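Local coordinates for protein 2-polyprenyl-6-methoxyphenol hydroxylase-like FAD-dependent oxidoreductase (Streptomyces sp. NRRL 11266, PDB 6UI5) that is probably an FAD-dependent oxidoreductase and binds flavin-adenine dinucleotide in a Rossmann-type domain, at residues 321-324 with 325-328; 339-342 with 343-347. All coordinates share one frame; numbering follows the deposited sequence.

How the contacts relate
Both contacts use helix 325-346 and follow one another along the chain: contact 1 (321-324 with 325-328) lies where the loop after helix 295-316 leads into the helix, and contact 2 (339-342 with 343-347) occupies its last turns. Their centres are 28 Å apart and their nearest atoms about 12 Å apart, so they do not touch. Contact 1 packs on helices 295-316 and 484-495, whereas contact 2 reaches strand 69-75, helix 369-379 and the second subunit. The side chains of Tyr327 and Ile342 each lie about 9 Å from the bound flavin-adenine dinucleotide, near it but not in contact.

Contact 1. Residues 321-324 with 325-328; sequences ADLL and DSYH
Ser326 has its OG placed between its own backbone N and carbonyl carbon (chi1 78°), a torsion that folds the hydroxyl back toward Leu323 O, to which it donates a hydrogen bond of 2.7 Å from OG to O. In Tyr327 the first torsion puts CG anti to the backbone N (chi1 173°) and carries the ring away from the turn, leaving only CB close to it, 3.2 Å from Leu324 O.

Leu323 O is gripped twice by the same residue. The hydroxyl of Ser326 approaches in the carbonyl plane, whereas Ser326 N, 3.0 Å from Leu323 O, lies well above that plane. Tyr327 N bonds Leu324 O in a similar raised manner at 3.1 Å. These two backbone bonds each span three residues, a tight winding where the loop passes into the helix. Leu323 CD1 makes a loose approach to the same hydroxyl, 4.2 Å from Ser326 OG.

The polar ends reach beyond the turn: Asp325 OD1 makes a salt bridge with Arg275, Tyr327 OH bonds Ile281 O at the end of strand 279-281, and Lys310 NZ is a second partner of Ser326 OG. Leu323 packs against Trp309 and Lys310 of helix 295-316, and both Leu323 and Ser326 touch Trp494 of helix 484-495, so the loop and the beginning of helix 325-346 meet both helices.

Contact 2. Residues 339-342 with 343-347; sequences CMNI and QAQLA
Asn341 and Gln345, one helical turn apart, lie side by side and point the same way, their amide planes only 15° from each other. The side-chain hydrogen bond between them runs from Gln345 NE2 to Asn341 OD1 at 3.0 Å, nearly straight on to the acceptor's C=O and in the amide plane of Gln345. Gln345 reaches it with a chain extended beyond CG (chi2 -178°). Further bonds fix both amides: Gln345 NE2 also bonds Asn293 OD1 and its OE1 accepts from Ala76 N, while Asn341 ND2 bonds Leu337 O and Gln295 OE1. The buried polar ends are thereby satisfied.

The backbone bonds are those of a regular alpha-helix, four of them linking each carbonyl from Cys339 to Ile342 with the amide four residues on. Gln345 N lies 2.7 Å from Asn341 O, so the side-chain pair is also joined through the backbone.

The first side-chain carbons lie close to the carbonyls of the preceding turn. Gln343 CG is 3.4 Å from Cys339 O, and its chain bends at chi2 (-61°); Ala344 CB is 3.4 Å from Asn341 O.

Around this stretch, Ile342 packs on His289, Tyr290 and Tyr292, Phe75 of strand 69-75 touches Asn341, Ala344 and Gln345, Val379 of helix 369-379 touches Asn341 and Gln345, and Thr268 of strand 257-271 meets Cys339 and Gln343. Met340 and Ala344 pack on Met361 of the second subunit, bringing the helix end into the dimer interface.

Contact 1. Residues 321-324 with 325-328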
loop_
_atom_site.group_PDB
_atom_site.type_symbol
_atom_site.label_atom_id
_atom_site.label_comp_id
_atom_site.label_asym_id
_atom_site.label_seq_id
_atom_site.Cartn_x
_atom_site.Cartn_y
_atom_site.Cartn_z
ATOM N N ALA A 321 16.849 3.061 -34.995
ATOM C CA ALA A 321 17.931 2.262 -34.426
ATOM C C ALA A 321 17.562 1.690 -33.057
ATOM O O ALA A 321 17.929 0.552 -32.737
ATOM C CB ALA A 321 19.205 3.103 -34.334
ATOM N N ASP A 322 16.826 2.448 -32.245
ATOM C CA ASP A 322 16.594 2.113 -30.844
ATOM C C ASP A 322 15.206 1.539 -30.590
ATOM O O ASP A 322 14.735 1.569 -29.445
ATOM C CB ASP A 322 16.809 3.347 -29.962
ATOM C CG ASP A 322 15.820 4.471 -30.268
ATOM O OD1 ASP A 322 15.069 4.371 -31.260
ATOM O OD2 ASP A 322 15.798 5.467 -29.512
ATOM N N LEU A 323 14.536 1.032 -31.631
ATOM C CA LEU A 323 13.140 0.633 -31.484
ATOM C C LEU A 323 12.999 -0.739 -30.813
ATOM O O LEU A 323 12.161 -0.907 -29.913
ATOM C CB LEU A 323 12.442 0.656 -32.845
ATOM C CG LEU A 323 11.049 0.027 -32.904
ATOM C CD1 LEU A 323 10.025 0.916 -32.193
ATOM C CD2 LEU A 323 10.649 -0.219 -34.348
ATOM N N LEU A 324 13.814 -1.726 -31.200
ATOM C CA LEU A 324 13.703 -3.023 -30.526
ATOM C C LEU A 324 14.164 -2.955 -29.081
ATOM O O LEU A 324 13.767 -3.808 -28.274
ATOM C CB LEU A 324 14.497 -4.102 -31.261
ATOM C CG LEU A 324 13.924 -4.563 -32.606
ATOM C CD1 LEU A 324 15.023 -5.238 -33.442
ATOM C CD2 LEU A 324 12.700 -5.485 -32.431
ATOM N N ASP A 325 14.991 -1.967 -28.725
ATOM C CA ASP A 325 15.388 -1.874 -27.329
ATOM C C ASP A 325 14.251 -1.362 -26.470
ATOM O O ASP A 325 14.313 -1.479 -25.238
ATOM C CB ASP A 325 16.632 -0.997 -27.180
ATOM C CG ASP A 325 17.915 -1.723 -27.592
ATOM O OD1 ASP A 325 18.021 -2.961 -27.407
ATOM O OD2 ASP A 325 18.827 -1.047 -28.109
ATOM N N SER A 326 13.221 -0.782 -27.091
ATOM C CA SER A 326 12.059 -0.341 -26.340
ATOM C C SER A 326 11.167 -1.511 -25.973
ATOM O O SER A 326 10.314 -1.370 -25.083
ATOM C CB SER A 326 11.253 0.696 -27.128
ATOM O OG SER A 326 10.448 0.087 -28.130
ATOM N N TYR A 327 11.343 -2.659 -26.636
ATOM C CA TYR A 327 10.660 -3.861 -26.172
ATOM C C TYR A 327 10.978 -4.106 -24.703
ATOM O O TYR A 327 10.078 -4.083 -23.851
ATOM C CB TYR A 327 11.043 -5.061 -27.022
ATOM C CG TYR A 327 10.487 -6.351 -26.473
ATOM C CD1 TYR A 327 9.127 -6.615 -26.533
ATOM C CD2 TYR A 327 11.321 -7.299 -25.888
ATOM C CE1 TYR A 327 8.608 -7.775 -26.029
ATOM C CE2 TYR A 327 10.810 -8.474 -25.394
ATOM C CZ TYR A 327 9.454 -8.702 -25.464
ATOM O OH TYR A 327 8.915 -9.852 -24.964
ATOM N N HIS A 328 12.270 -4.278 -24.367
ATOM C CA HIS A 328 12.605 -4.487 -22.961
ATOM C C HIS A 328 12.101 -3.342 -22.081
ATOM O O HIS A 328 11.508 -3.575 -21.018
ATOM C CB HIS A 328 14.106 -4.654 -22.740
ATOM C CG HIS A 328 14.463 -4.679 -21.280
ATOM N ND1 HIS A 328 14.502 -5.848 -20.543
ATOM C CD2 HIS A 328 14.696 -3.670 -20.398
ATOM C CE1 HIS A 328 14.796 -5.559 -19.282
ATOM N NE2 HIS A 328 14.916 -4.245 -19.167
#

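Contact 2. Residues 339-342 with 343-347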
loop_
_atom_site.group_PDB
_atom_site.type_symbol
_atom_site.label_atom_id
_atom_site.label_comp_id
_atom_site.label_asym_id
_atom_site.label_seq_id
_atom_site.Cartn_x
_atom_site.Cartn_y
_atom_site.Cartn_z
ATOM N N CYS A 339 4.151 -8.829 -11.503
ATOM C CA CYS A 339 4.704 -9.563 -10.366
ATOM C C CYS A 339 4.463 -8.788 -9.097
ATOM O O CYS A 339 3.986 -9.341 -8.108
ATOM C CB CYS A 339 6.203 -9.849 -10.543
ATOM S SG CYS A 339 6.555 -11.027 -11.940
ATOM N N MET A 340 4.700 -7.476 -9.133
ATOM C CA MET A 340 4.675 -6.710 -7.894
ATOM C C MET A 340 3.303 -6.778 -7.243
ATOM O O MET A 340 3.180 -7.169 -6.077
ATOM C CB MET A 340 5.071 -5.265 -8.158
ATOM C CG MET A 340 4.866 -4.361 -6.949
ATOM S SD MET A 340 4.423 -2.765 -7.573
ATOM C CE MET A 340 2.927 -3.186 -8.456
ATOM N N ASN A 341 2.249 -6.479 -8.012
ATOM C CA ASN A 341 0.917 -6.370 -7.424
ATOM C C ASN A 341 0.262 -7.734 -7.187
ATOM O O ASN A 341 -0.552 -7.856 -6.258
ATOM C CB ASN A 341 0.017 -5.468 -8.288
ATOM C CG ASN A 341 -0.758 -6.224 -9.321
ATOM O OD1 ASN A 341 -1.797 -6.828 -9.013
ATOM N ND2 ASN A 341 -0.283 -6.179 -10.581
ATOM N N ILE A 342 0.582 -8.760 -7.992
ATOM C CA ILE A 342 0.157 -10.115 -7.614
ATOM C C ILE A 342 0.689 -10.446 -6.229
ATOM O O ILE A 342 -0.070 -10.797 -5.319
ATOM C CB ILE A 342 0.612 -11.165 -8.645
ATOM C CG1 ILE A 342 0.030 -10.903 -10.044
ATOM C CG2 ILE A 342 0.272 -12.599 -8.160
ATOM C CD1 ILE A 342 -1.430 -11.054 -10.135
ATOM N N GLN A 343 2.001 -10.299 -6.037
ATOM C CA GLN A 343 2.576 -10.573 -4.723
ATOM C C GLN A 343 1.887 -9.727 -3.653
ATOM O O GLN A 343 1.600 -10.215 -2.547
ATOM C CB GLN A 343 4.083 -10.306 -4.747
ATOM C CG GLN A 343 4.916 -11.328 -5.509
ATOM C CD GLN A 343 4.825 -12.747 -4.939
ATOM O OE1 GLN A 343 3.793 -13.429 -5.043
ATOM N NE2 GLN A 343 5.917 -13.187 -4.311
ATOM N N ALA A 344 1.568 -8.461 -3.992
ATOM C CA ALA A 344 0.864 -7.600 -3.047
ATOM C C ALA A 344 -0.522 -8.144 -2.749
ATOM O O ALA A 344 -0.956 -8.131 -1.597
ATOM C CB ALA A 344 0.758 -6.160 -3.574
ATOM N N GLN A 345 -1.229 -8.632 -3.765
ATOM C CA GLN A 345 -2.501 -9.304 -3.501
ATOM C C GLN A 345 -2.308 -10.501 -2.576
ATOM O O GLN A 345 -3.100 -10.697 -1.646
ATOM C CB GLN A 345 -3.180 -9.728 -4.812
ATOM C CG GLN A 345 -3.870 -8.554 -5.545
ATOM C CD GLN A 345 -4.583 -8.986 -6.827
ATOM O OE1 GLN A 345 -5.560 -9.749 -6.779
ATOM N NE2 GLN A 345 -4.082 -8.517 -7.988
ATOM N N LEU A 346 -1.253 -11.299 -2.783
ATOM C CA LEU A 346 -1.081 -12.471 -1.918
ATOM C C LEU A 346 -0.881 -12.059 -0.461
ATOM O O LEU A 346 -1.315 -12.772 0.455
ATOM C CB LEU A 346 0.092 -13.336 -2.388
ATOM C CG LEU A 346 -0.142 -14.215 -3.620
ATOM C CD1 LEU A 346 1.039 -15.152 -3.853
ATOM C CD2 LEU A 346 -1.440 -15.003 -3.493
ATOM N N ALA A 347 -0.271 -10.890 -0.223
ATOM C CA ALA A 347 0.052 -10.516 1.152
ATOM C C ALA A 347 -1.164 -10.069 1.937
ATOM O O ALA A 347 -1.020 -9.755 3.121
ATOM C CB ALA A 347 1.112 -9.415 1.177
#